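Local structure of putative chromatin binding protein (Chaetomium thermophilum, 6QP0) at residues C154-G160 against P227-W233. The protein is a P-loop ATPase of the Kti12 family, dependent on tRNA and essential for tRNA modification by Elongator, its nucleotide-binding domain being the piece described here. Numbering follows the deposited sequence.
With ADP (adenosine-5'-diphosphate), chain B.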
ATOM      1  N   CYS A 154      -3.595 -10.155   2.629  1.00 36.16           N
ATOM      2  CA  CYS A 154      -4.824  -9.575   2.109  1.00 36.01           C
ATOM      3  C   CYS A 154      -4.481  -8.280   1.388  1.00 34.56           C
ATOM      4  O   CYS A 154      -3.342  -7.804   1.423  1.00 33.50           O
ATOM      5  CB  CYS A 154      -5.849  -9.327   3.223  1.00 36.90           C
ATOM      6  SG  CYS A 154      -5.451  -7.966   4.352  1.00 36.60           S
ATOM      7  N   VAL A 155      -5.487  -7.715   0.727  1.00 33.25           N
ATOM      8  CA  VAL A 155      -5.346  -6.474  -0.023  1.00 33.64           C
ATOM      9  C   VAL A 155      -6.377  -5.479   0.491  1.00 35.53           C
ATOM     10  O   VAL A 155      -7.540  -5.835   0.719  1.00 37.09           O
ATOM     11  CB  VAL A 155      -5.512  -6.703  -1.539  1.00 32.23           C
ATOM     12  CG1 VAL A 155      -5.368  -5.391  -2.293  1.00 31.84           C
ATOM     13  CG2 VAL A 155      -4.499  -7.728  -2.037  1.00 32.03           C
ATOM     14  N   LEU A 156      -5.947  -4.232   0.672  1.00 35.70           N
ATOM     15  CA  LEU A 156      -6.809  -3.157   1.162  1.00 34.55           C
ATOM     16  C   LEU A 156      -6.722  -1.992   0.182  1.00 34.68           C
ATOM     17  O   LEU A 156      -5.734  -1.249   0.175  1.00 33.04           O
ATOM     18  CB  LEU A 156      -6.404  -2.727   2.568  1.00 34.04           C
ATOM     19  CG  LEU A 156      -7.028  -1.424   3.070  1.00 35.30           C
ATOM     20  CD1 LEU A 156      -8.548  -1.495   3.015  1.00 35.71           C
ATOM     21  CD2 LEU A 156      -6.553  -1.116   4.481  1.00 35.44           C
ATOM     22  N   GLN A 157      -7.756  -1.827  -0.638  1.00 35.13           N
ATOM     23  CA  GLN A 157      -7.795  -0.748  -1.614  1.00 36.59           C
ATOM     24  C   GLN A 157      -8.394   0.509  -0.998  1.00 39.56           C
ATOM     25  O   GLN A 157      -9.308   0.439  -0.170  1.00 40.30           O
ATOM     26  CB  GLN A 157      -8.598  -1.158  -2.847  1.00 36.18           C
ATOM     27  CG  GLN A 157      -8.500  -0.171  -3.999  1.00 35.27           C
ATOM     28  CD  GLN A 157      -9.154  -0.689  -5.262  1.00 34.40           C
ATOM     29  OE1 GLN A 157      -9.889  -1.675  -5.232  1.00 34.98           O
ATOM     30  NE2 GLN A 157      -8.888  -0.028  -6.381  1.00 33.82           N
ATOM     31  N   VAL A 158      -7.876   1.657  -1.414  1.00 44.44           N
ATOM     32  CA  VAL A 158      -8.288   2.946  -0.881  1.00 47.30           C
ATOM     33  C   VAL A 158      -8.471   3.903  -2.046  1.00 46.52           C
ATOM     34  O   VAL A 158      -7.811   3.783  -3.084  1.00 46.82           O
ATOM     35  CB  VAL A 158      -7.259   3.502   0.130  1.00 50.04           C
ATOM     36  CG1 VAL A 158      -7.627   4.916   0.556  1.00 51.80           C
ATOM     37  CG2 VAL A 158      -7.157   2.587   1.344  1.00 51.20           C
ATOM     38  N   GLY A 159      -9.378   4.856  -1.874  1.00 45.47           N
ATOM     39  CA  GLY A 159      -9.591   5.857  -2.895  1.00 45.38           C
ATOM     40  C   GLY A 159     -10.911   6.580  -2.769  1.00 46.23           C
ATOM     41  O   GLY A 159     -11.959   5.953  -2.592  1.00 44.68           O
ATOM     42  N   GLY A 160     -10.862   7.908  -2.844  1.00 46.81           N
ATOM     43  CA  GLY A 160     -12.056   8.717  -2.950  1.00 49.46           C
ATOM     44  C   GLY A 160     -12.466   9.033  -4.367  1.00 51.56           C
ATOM     45  O   GLY A 160     -13.520   9.636  -4.581  1.00 53.36           O
ATOM     46  N   PRO A 227      -8.059 -12.028   0.362  1.00 38.69           N
ATOM     47  CA  PRO A 227      -9.306 -11.278   0.586  1.00 39.25           C
ATOM     48  C   PRO A 227      -9.142  -9.778   0.345  1.00 37.91           C
ATOM     49  O   PRO A 227      -8.206  -9.171   0.862  1.00 38.56           O
ATOM     50  CB  PRO A 227      -9.634 -11.567   2.056  1.00 40.70           C
ATOM     51  CG  PRO A 227      -8.340 -11.977   2.672  1.00 41.29           C
ATOM     52  CD  PRO A 227      -7.565 -12.669   1.594  1.00 39.73           C
ATOM     53  N   LEU A 228     -10.042  -9.197  -0.443  1.00 36.25           N
ATOM     54  CA  LEU A 228      -9.972  -7.788  -0.805  1.00 35.59           C
ATOM     55  C   LEU A 228     -10.844  -6.961   0.130  1.00 35.79           C
ATOM     56  O   LEU A 228     -11.939  -7.380   0.510  1.00 38.97           O
ATOM     57  CB  LEU A 228     -10.416  -7.573  -2.253  1.00 33.34           C
ATOM     58  CG  LEU A 228     -10.436  -6.120  -2.735  1.00 35.59           C
ATOM     59  CD1 LEU A 228      -9.057  -5.486  -2.611  1.00 34.84           C
ATOM     60  CD2 LEU A 228     -10.938  -6.026  -4.169  1.00 34.98           C
ATOM     61  N   PHE A 229     -10.347  -5.782   0.494  1.00 37.40           N
ATOM     62  CA  PHE A 229     -11.094  -4.825   1.297  1.00 39.87           C
ATOM     63  C   PHE A 229     -10.900  -3.440   0.700  1.00 42.13           C
ATOM     64  O   PHE A 229      -9.835  -3.125   0.162  1.00 43.13           O
ATOM     65  CB  PHE A 229     -10.643  -4.831   2.761  1.00 41.82           C
ATOM     66  CG  PHE A 229     -10.629  -6.197   3.384  1.00 40.67           C
ATOM     67  CD1 PHE A 229     -11.741  -6.679   4.054  1.00 41.31           C
ATOM     68  CD2 PHE A 229      -9.502  -6.998   3.304  1.00 39.67           C
ATOM     69  CE1 PHE A 229     -11.730  -7.934   4.630  1.00 40.45           C
ATOM     70  CE2 PHE A 229      -9.486  -8.254   3.876  1.00 38.89           C
ATOM     71  CZ  PHE A 229     -10.602  -8.723   4.540  1.00 38.97           C
ATOM     72  N   LEU A 230     -11.941  -2.617   0.794  1.00 41.15           N
ATOM     73  CA  LEU A 230     -11.923  -1.280   0.218  1.00 43.01           C
ATOM     74  C   LEU A 230     -12.399  -0.264   1.246  1.00 46.59           C
ATOM     75  O   LEU A 230     -13.193  -0.580   2.136  1.00 46.36           O
ATOM     76  CB  LEU A 230     -12.802  -1.203  -1.038  1.00 42.26           C
ATOM     77  CG  LEU A 230     -12.425  -2.139  -2.189  1.00 40.75           C
ATOM     78  CD1 LEU A 230     -13.009  -3.529  -1.990  1.00 40.03           C
ATOM     79  CD2 LEU A 230     -12.870  -1.555  -3.523  1.00 42.29           C
ATOM     80  N   LEU A 231     -11.899   0.964   1.113  1.00 52.99           N
ATOM     81  CA  LEU A 231     -12.271   2.065   2.004  1.00 57.31           C
ATOM     82  C   LEU A 231     -12.357   3.337   1.165  1.00 60.20           C
ATOM     83  O   LEU A 231     -11.330   3.905   0.782  1.00 61.27           O
ATOM     84  CB  LEU A 231     -11.269   2.232   3.140  1.00 59.06           C
ATOM     85  CG  LEU A 231     -11.187   1.137   4.201  1.00 59.29           C
ATOM     86  CD1 LEU A 231     -10.062   1.447   5.183  1.00 60.81           C
ATOM     87  CD2 LEU A 231     -12.507   0.994   4.930  1.00 59.58           C
ATOM     88  N   ALA A 232     -13.577   3.777   0.880  1.00 59.74           N
ATOM     89  CA  ALA A 232     -13.775   5.075   0.257  1.00 62.02           C
ATOM     90  C   ALA A 232     -13.560   6.177   1.289  1.00 65.09           C
ATOM     91  O   ALA A 232     -13.647   5.955   2.500  1.00 66.96           O
ATOM     92  CB  ALA A 232     -15.174   5.179  -0.347  1.00 63.59           C
ATOM     93  N   TRP A 233     -13.268   7.381   0.798  1.00 60.98           N
ATOM     94  CA  TRP A 233     -13.077   8.512   1.699  1.00 63.42           C
ATOM     95  C   TRP A 233     -14.312   8.730   2.568  1.00 64.93           C
ATOM     96  O   TRP A 233     -14.207   8.906   3.787  1.00 67.37           O
ATOM     97  CB  TRP A 233     -12.755   9.775   0.901  1.00 66.72           C
ATOM     98  CG  TRP A 233     -11.346   9.840   0.399  1.00 67.14           C
ATOM     99  CD1 TRP A 233     -10.434   8.822   0.361  1.00 65.51           C
ATOM    100  CD2 TRP A 233     -10.681  10.993  -0.131  1.00 70.58           C
ATOM    101  NE1 TRP A 233      -9.247   9.271  -0.165  1.00 66.39           N
ATOM    102  CE2 TRP A 233      -9.372  10.600  -0.475  1.00 69.39           C
ATOM    103  CE3 TRP A 233     -11.067  12.319  -0.352  1.00 73.21           C
ATOM    104  CZ2 TRP A 233      -8.448  11.486  -1.025  1.00 71.66           C
ATOM    105  CZ3 TRP A 233     -10.148  13.195  -0.899  1.00 75.78           C
ATOM    106  CH2 TRP A 233      -8.855  12.775  -1.230  1.00 74.10           C
TER
HETATM  107  PB  ADP B 501      -1.293   9.006  -0.527  1.00 49.73           P
HETATM  108  O1B ADP B 501      -0.149   8.942   0.461  1.00 53.57           O
HETATM  109  O2B ADP B 501      -0.780   9.443  -1.870  1.00 44.27           O
HETATM  110  O3B ADP B 501      -1.932   7.645  -0.663  1.00 50.31           O
HETATM  111  PA  ADP B 501      -2.589  10.650   1.526  1.00 53.81           P
HETATM  112  O1A ADP B 501      -1.314  11.335   1.956  1.00 53.53           O
HETATM  113  O2A ADP B 501      -2.897   9.495   2.453  1.00 51.69           O
HETATM  114  O3A ADP B 501      -2.423  10.107  -0.025  1.00 52.03           O
HETATM  115  O5' ADP B 501      -3.830  11.753   1.544  1.00 58.74           O
HETATM  116  C5' ADP B 501      -3.861  12.722   0.514  1.00 62.95           C
HETATM  117  C4' ADP B 501      -4.578  13.847   0.917  1.00 65.93           C
HETATM  118  O4' ADP B 501      -6.061  13.576   0.842  1.00 67.97           O
HETATM  119  C3' ADP B 501      -4.279  14.202   2.452  1.00 66.91           C
HETATM  120  O3' ADP B 501      -4.270  15.691   2.643  1.00 67.29           O
HETATM  121  C2' ADP B 501      -5.206  13.693   3.095  1.00 68.38           C
HETATM  122  O2' ADP B 501      -5.553  14.564   4.242  1.00 68.14           O
HETATM  123  C1' ADP B 501      -6.506  13.567   2.067  1.00 70.52           C
HETATM  124  N9  ADP B 501      -7.168  12.330   2.313  1.00 72.94           N
HETATM  125  C8  ADP B 501      -6.788  11.061   2.178  1.00 75.14           C
HETATM  126  N7  ADP B 501      -7.818  10.300   2.563  1.00 75.21           N
HETATM  127  C5  ADP B 501      -8.822  11.115   2.931  1.00 75.25           C
HETATM  128  C6  ADP B 501     -10.092  10.856   3.402  1.00 74.05           C
HETATM  129  N6  ADP B 501     -11.116   9.891   3.786  1.00 75.64           N
HETATM  130  N1  ADP B 501     -10.909  11.851   3.699  1.00 74.69           N
HETATM  131  C2  ADP B 501     -10.500  13.132   3.543  1.00 77.10           C
HETATM  132  N3  ADP B 501      -9.254  13.396   3.081  1.00 76.51           N
HETATM  133  C4  ADP B 501      -8.422  12.380   2.777  1.00 75.76           C
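The W233 indole lies between G160 and the adenine of ADP: G160 CA makes a CH-pi contact over one face, 3.7 Å from the centroid of the five-membered ring, while ADP C5 lies 3.4 Å above the opposite face, over the ring centre. At the F229 ring edge, C154 CB approaches CE2 in the plane and V155 O lies near it, 3.4 Å from CD2. F229 belongs to the parallel pairing of 154-158 with 228-231, an edge strand of the P-loop NTPase sheet within this chain; W233 and G160 follow in the loops beyond. Backbone hydrogen bonds alternate across the ladder; the straightest, V155 N to P227 O, reaches 177° at the hydrogen, whereas G159 N to L231 O, at 3.4 Å, is weak. On one face of the sheet L156 CD1 packs on F229 CB and L231 CG, residues covered by helix 237-250. On the other, Q157 runs beside L230; with CG anti to its backbone N (chi1 -171°) and an extended chain, it brings OE1 to 3.4 Å from L230 CD2, while NE2 is hydrogen-bonded to E217 OE1. An alanine at W233 would be likely to leave the adenine without the indole face against it and the S13 carbonyl without the NE1 donor. Beside this face contact, adenine N6 makes a weak, bent hydrogen bond to W233 O, 3.2 Å long with 124° at the hydrogen.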